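Local coordinates for jacalin-type lectin domain-containing protein (Musa acuminata, PDB 7KMU) that probably binds mannose-containing glycans, as expected of a mannose-specific jacalin-related lectin of banana, at residues Y72-M76 with G119-F124; D35-I40 with I88-L92. All blocks are in the same frame, centred on the assembly; numbering follows the deposited sequence.

Contact 1 of 2, residues Y72-M76 with G119-F124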
loop_
_atom_site.group_PDB
_atom_site.type_symbol
_atom_site.label_atom_id
_atom_site.label_comp_id
_atom_site.label_asym_id
_atom_site.label_seq_id
_atom_site.Cartn_x
_atom_site.Cartn_y
_atom_site.Cartn_z
ATOM N N TYR B 72 -9.014 13.254 8.758
ATOM C CA TYR B 72 -7.945 12.951 7.799
ATOM C C TYR B 72 -8.185 11.598 7.128
ATOM O O TYR B 72 -8.843 10.743 7.711
ATOM C CB TYR B 72 -6.565 12.978 8.501
ATOM C CG TYR B 72 -6.416 11.993 9.637
ATOM C CD1 TYR B 72 -6.779 12.336 10.939
ATOM C CD2 TYR B 72 -5.920 10.711 9.416
ATOM C CE1 TYR B 72 -6.662 11.425 11.986
ATOM C CE2 TYR B 72 -5.786 9.796 10.458
ATOM C CZ TYR B 72 -6.149 10.162 11.746
ATOM O OH TYR B 72 -6.019 9.272 12.781
ATOM N N ILE B 73 -7.595 11.388 5.936
ATOM C CA ILE B 73 -7.738 10.109 5.230
ATOM C C ILE B 73 -6.804 9.055 5.844
ATOM O O ILE B 73 -5.583 9.278 5.930
ATOM C CB ILE B 73 -7.500 10.262 3.704
ATOM C CG1 ILE B 73 -8.433 11.333 3.102
ATOM C CG2 ILE B 73 -7.677 8.912 2.989
ATOM C CD1 ILE B 73 -8.084 11.761 1.658
ATOM N N MET B 74 -7.352 7.902 6.236
ATOM C CA MET B 74 -6.498 6.866 6.797
ATOM C C MET B 74 -6.481 5.567 5.970
ATOM O O MET B 74 -5.740 4.650 6.310
ATOM C CB MET B 74 -6.757 6.607 8.297
ATOM C CG MET B 74 -8.135 6.159 8.677
ATOM S SD MET B 74 -8.335 6.268 10.507
ATOM C CE MET B 74 -7.166 4.971 11.069
ATOM N N SER B 75 -7.230 5.501 4.862
ATOM C CA SER B 75 -7.215 4.315 4.011
ATOM C C SER B 75 -7.756 4.625 2.639
ATOM O O SER B 75 -8.599 5.509 2.468
ATOM C CB SER B 75 -8.013 3.168 4.638
ATOM O OG SER B 75 -8.118 2.056 3.762
ATOM N N MET B 76 -7.262 3.872 1.649
ATOM C CA MET B 76 -7.765 3.873 0.286
ATOM C C MET B 76 -7.826 2.422 -0.163
ATOM O O MET B 76 -6.915 1.640 0.117
ATOM C CB MET B 76 -6.888 4.701 -0.657
ATOM C CG MET B 76 -7.348 4.612 -2.120
ATOM S SD MET B 76 -6.445 5.667 -3.272
ATOM C CE MET B 76 -4.881 4.738 -3.442
ATOM N N GLY B 119 -0.168 7.431 10.574
ATOM C CA GLY B 119 0.017 8.473 9.580
ATOM C C GLY B 119 -1.268 8.775 8.836
ATOM O O GLY B 119 -2.354 8.352 9.256
ATOM N N LYS B 120 -1.149 9.501 7.709
ATOM C CA LYS B 120 -2.291 9.896 6.890
ATOM C C LYS B 120 -1.976 9.974 5.406
ATOM O O LYS B 120 -0.816 10.129 5.014
ATOM C CB LYS B 120 -2.862 11.249 7.371
ATOM C CG LYS B 120 -1.901 12.432 7.221
ATOM C CD LYS B 120 -2.553 13.760 7.644
ATOM C CE LYS B 120 -1.515 14.861 7.631
ATOM N NZ LYS B 120 -2.060 16.154 8.124
ATOM N N ILE B 121 -3.023 9.895 4.588
ATOM C CA ILE B 121 -2.920 10.122 3.159
ATOM C C ILE B 121 -3.034 11.641 2.981
ATOM O O ILE B 121 -4.010 12.260 3.443
ATOM C CB ILE B 121 -4.004 9.323 2.403
ATOM C CG1 ILE B 121 -3.565 7.854 2.313
ATOM C CG2 ILE B 121 -4.286 9.918 0.988
ATOM C CD1 ILE B 121 -4.646 6.839 1.936
ATOM N N ALA B 122 -2.051 12.237 2.294
ATOM C CA ALA B 122 -1.968 13.685 2.163
ATOM C C ALA B 122 -1.993 14.216 0.745
ATOM O O ALA B 122 -1.757 15.405 0.527
ATOM C CB ALA B 122 -0.705 14.169 2.861
ATOM N N GLY B 123 -2.292 13.362 -0.216
ATOM C CA GLY B 123 -2.304 13.781 -1.608
ATOM C C GLY B 123 -2.378 12.589 -2.526
ATOM O O GLY B 123 -2.321 11.441 -2.073
ATOM N N PHE B 124 -2.491 12.864 -3.820
ATOM C CA PHE B 124 -2.688 11.821 -4.824
ATOM C C PHE B 124 -1.851 12.059 -6.063
ATOM O O PHE B 124 -1.471 13.197 -6.370
ATOM C CB PHE B 124 -4.178 11.824 -5.271
ATOM C CG PHE B 124 -5.155 11.466 -4.176
ATOM C CD1 PHE B 124 -5.683 12.449 -3.348
ATOM C CD2 PHE B 124 -5.510 10.142 -3.946
ATOM C CE1 PHE B 124 -6.547 12.112 -2.296
ATOM C CE2 PHE B 124 -6.399 9.809 -2.913
ATOM C CZ PHE B 124 -6.908 10.798 -2.096
HETATM O O HOH W 1 -5.886 13.451 5.017
#
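Ile-73 and Ile-121 face each other where strand 73-83 meets strand 118-128. The two strands belong to different sheets, and their short segments run at 86° to one another. The side chain of Ile-73 carries much of the contact. Its CB lies 3.8 Å from CB of Ile-121. Its CG2 branch, anti to the backbone N, packs 3.7 Å from that same CB of Ile-121. CG2 also meets CD1 of Ile-121. The other branch, CG1, stands beside the backbone N with chi1 at -55°. The chain then runs on extended, and its tip, CD1 of Ile-73, comes to the edge of the Phe-124 ring, 4.1 Å from CZ of Phe-124.

Met-76 reaches the same ring. Its CB touches CD1 of Ile-121, and its SD lies 4.2 Å from CE2 of Phe-124. The sulfur sits close to the ring plane, so this is an edge-on Met-aromatic contact. Val-137 of strand 132-140 touches Met-76, Ile-121 and Phe-124 and extends the apolar cluster.

The backbones are joined beside these side chains. N of Ile-121 donates to O of Ile-73 over 3.0 Å in a nearly straight bond of 173°. A water links N of Ile-73, from which it accepts, to O of Ile-121, to which it donates. Toward the more open side, the Tyr-72 ring lies obliquely against Lys-120, with CD2 3.7 Å from the lysine CB. The lysine chain then leads away.

Met-74 and Ser-75 form a classic beta bulge opposite Thr-95 of strand 86-96. The arrangement is an inter-sheet junction of the jacalin-type beta-prism fold, in which three antiparallel sheets close round an apolar core.

Contact 2 of 2, residues D35-I40 with I88-L92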
loop_
_atom_site.group_PDB
_atom_site.type_symbol
_atom_site.label_atom_id
_atom_site.label_comp_id
_atom_site.label_asym_id
_atom_site.label_seq_id
_atom_site.Cartn_x
_atom_site.Cartn_y
_atom_site.Cartn_z
ATOM N N ASP B 35 -19.937 2.702 -14.127
ATOM C CA ASP B 35 -19.406 1.338 -14.146
ATOM C C ASP B 35 -18.004 1.366 -13.495
ATOM O O ASP B 35 -17.612 0.420 -12.820
ATOM C CB ASP B 35 -19.204 0.849 -15.592
ATOM C CG ASP B 35 -20.450 0.491 -16.381
ATOM O OD1 ASP B 35 -21.500 0.247 -15.756
ATOM O OD2 ASP B 35 -20.362 0.437 -17.628
ATOM N N ILE B 36 -17.226 2.434 -13.777
ATOM C CA ILE B 36 -15.841 2.545 -13.326
ATOM C C ILE B 36 -15.572 3.936 -12.732
ATOM O O ILE B 36 -16.518 4.719 -12.577
ATOM C CB ILE B 36 -14.869 2.178 -14.507
ATOM C CG1 ILE B 36 -15.195 2.968 -15.807
ATOM C CG2 ILE B 36 -14.932 0.673 -14.813
ATOM C CD1 ILE B 36 -14.821 4.489 -15.796
ATOM N N ILE B 37 -14.297 4.251 -12.400
ATOM C CA ILE B 37 -13.943 5.564 -11.864
ATOM C C ILE B 37 -13.574 6.505 -13.012
ATOM O O ILE B 37 -12.514 6.359 -13.625
ATOM C CB ILE B 37 -12.818 5.463 -10.801
ATOM C CG1 ILE B 37 -13.190 4.463 -9.675
ATOM C CG2 ILE B 37 -12.512 6.849 -10.237
ATOM C CD1 ILE B 37 -14.571 4.770 -8.928
ATOM N N ASP B 38 -14.472 7.439 -13.319
ATOM C CA ASP B 38 -14.269 8.391 -14.406
ATOM C C ASP B 38 -13.313 9.505 -14.032
ATOM O O ASP B 38 -12.509 9.929 -14.867
ATOM C CB ASP B 38 -15.609 9.030 -14.777
ATOM C CG ASP B 38 -16.563 8.038 -15.395
ATOM O OD1 ASP B 38 -17.308 7.375 -14.633
ATOM O OD2 ASP B 38 -16.544 7.899 -16.632
ATOM N N ALA B 39 -13.425 10.014 -12.801
ATOM C CA ALA B 39 -12.632 11.161 -12.402
ATOM C C ALA B 39 -12.500 11.313 -10.906
ATOM O O ALA B 39 -13.334 10.824 -10.128
ATOM C CB ALA B 39 -13.263 12.432 -12.985
ATOM N N ILE B 40 -11.458 12.042 -10.501
ATOM C CA ILE B 40 -11.238 12.426 -9.119
ATOM C C ILE B 40 -10.842 13.886 -9.140
ATOM O O ILE B 40 -10.014 14.299 -9.958
ATOM C CB ILE B 40 -10.246 11.503 -8.345
ATOM C CG1 ILE B 40 -10.213 11.851 -6.829
ATOM C CG2 ILE B 40 -8.826 11.491 -8.967
ATOM C CD1 ILE B 40 -9.542 10.788 -5.897
ATOM N N ILE B 88 -7.961 -0.153 -15.871
ATOM C CA ILE B 88 -8.199 1.115 -15.160
ATOM C C ILE B 88 -8.702 0.849 -13.726
ATOM O O ILE B 88 -8.847 -0.304 -13.317
ATOM C CB ILE B 88 -9.232 1.982 -15.962
ATOM C CG1 ILE B 88 -10.618 1.305 -16.021
ATOM C CG2 ILE B 88 -8.731 2.339 -17.395
ATOM C CD1 ILE B 88 -11.732 2.196 -16.586
ATOM N N ILE B 89 -9.015 1.921 -12.986
ATOM C CA ILE B 89 -9.596 1.789 -11.640
ATOM C C ILE B 89 -11.121 1.654 -11.812
ATOM O O ILE B 89 -11.778 2.541 -12.380
ATOM C CB ILE B 89 -9.202 2.989 -10.741
ATOM C CG1 ILE B 89 -7.667 3.196 -10.685
ATOM C CG2 ILE B 89 -9.810 2.833 -9.315
ATOM C CD1 ILE B 89 -6.848 1.925 -10.224
ATOM N N GLY B 90 -11.666 0.532 -11.333
ATOM C CA GLY B 90 -13.087 0.242 -11.475
ATOM C C GLY B 90 -13.914 0.516 -10.237
ATOM O O GLY B 90 -15.128 0.714 -10.346
ATOM N N LYS B 91 -13.265 0.507 -9.045
ATOM C CA LYS B 91 -13.921 0.763 -7.762
ATOM C C LYS B 91 -12.947 1.499 -6.874
ATOM O O LYS B 91 -11.744 1.233 -6.933
ATOM C CB LYS B 91 -14.327 -0.544 -7.070
ATOM C CG LYS B 91 -15.677 -1.051 -7.506
ATOM C CD LYS B 91 -16.190 -2.147 -6.577
ATOM C CE LYS B 91 -17.527 -2.595 -7.069
ATOM N NZ LYS B 91 -18.129 -3.620 -6.183
ATOM N N LEU B 92 -13.452 2.442 -6.058
ATOM C CA LEU B 92 -12.599 3.199 -5.165
ATOM C C LEU B 92 -13.365 3.625 -3.914
ATOM O O LEU B 92 -14.526 4.031 -4.001
ATOM C CB LEU B 92 -12.055 4.447 -5.902
ATOM C CG LEU B 92 -10.906 5.207 -5.231
ATOM C CD1 LEU B 92 -9.643 4.320 -5.087
ATOM C CD2 LEU B 92 -10.564 6.471 -6.037
#
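Ile-36 and Ile-37 meet strand 86-96 where two sheets of the jacalin beta-prism come together. The segments 37-40 and 88-92 run at 82° to each other, so side chains meet across a crossing and not along a shared strand edge.

Ile-36 and Ile-88 approach at about a right angle. The tip of Ile-88, CD1, enters beside the branched part of Ile-36 and lies 3.6 Å from CG1. It is also near CB, CG2 and CD1 of Ile-36, so one methyl touches every carbon of that side chain. In Ile-36, chi1 of 51° sets CG1 between the backbone N and the carbonyl carbon, while CG2 turns to CA of Gly-90 at 3.8 Å. Phe-131 and Tyr-83 touch both isoleucines from outside the two segments.

The CB of Ile-37 is directed toward strand 86-96, and CG1 and CD1 do most of the touching. The side chain crosses Ile-89 obliquely, with CG1 of Ile-37 3.8 Å from CG2 of Ile-89. Against Leu-92 it stands at about a right angle, and both CG1 and CD1 of Ile-37 lie 3.9 Å from CB of Leu-92. Ile-37 thus lies against both Ile-89 and Leu-92 on one side, with CG1 shared between the two contacts. Ile-40 adds a looser touch from its CD1 to CD2 of Leu-92. Ile-132 of strand 132-140 packs on both Ile-37 and Ile-40.

Asp-38 and Ala-39 form a classic beta bulge facing Asn-32, a neighbour in their own sheet.

Two backbone carbonyls of strand 86-96 meet segment 35-40. O of Gly-90 takes a CA-H...O contact from CA of Ile-36. O of Ile-89 accepts a hydrogen bond from N of Ile-37 at 3.0 Å, with an N-H...O angle of 162°.

How the contacts relate
Contacts 1 and 2 have centres 18 Å apart, on opposite sides of the chain's centre. Both use the sheet that holds strands 73-83 and 86-96, which are neighbours in sequence and in that sheet. Contact 1 ties it to the sheet of strand 118-128. Contact 2 ties it to the sheet of strand 37-46. The segments alternate along the chain, in the order 35-40, 72-76, 88-92, 119-124. The contacts touch where CG of Met-76 lies 3.8 Å from CD1 of Leu-92. Together they join all three sheets of the beta-prism within one jacalin-like lectin domain.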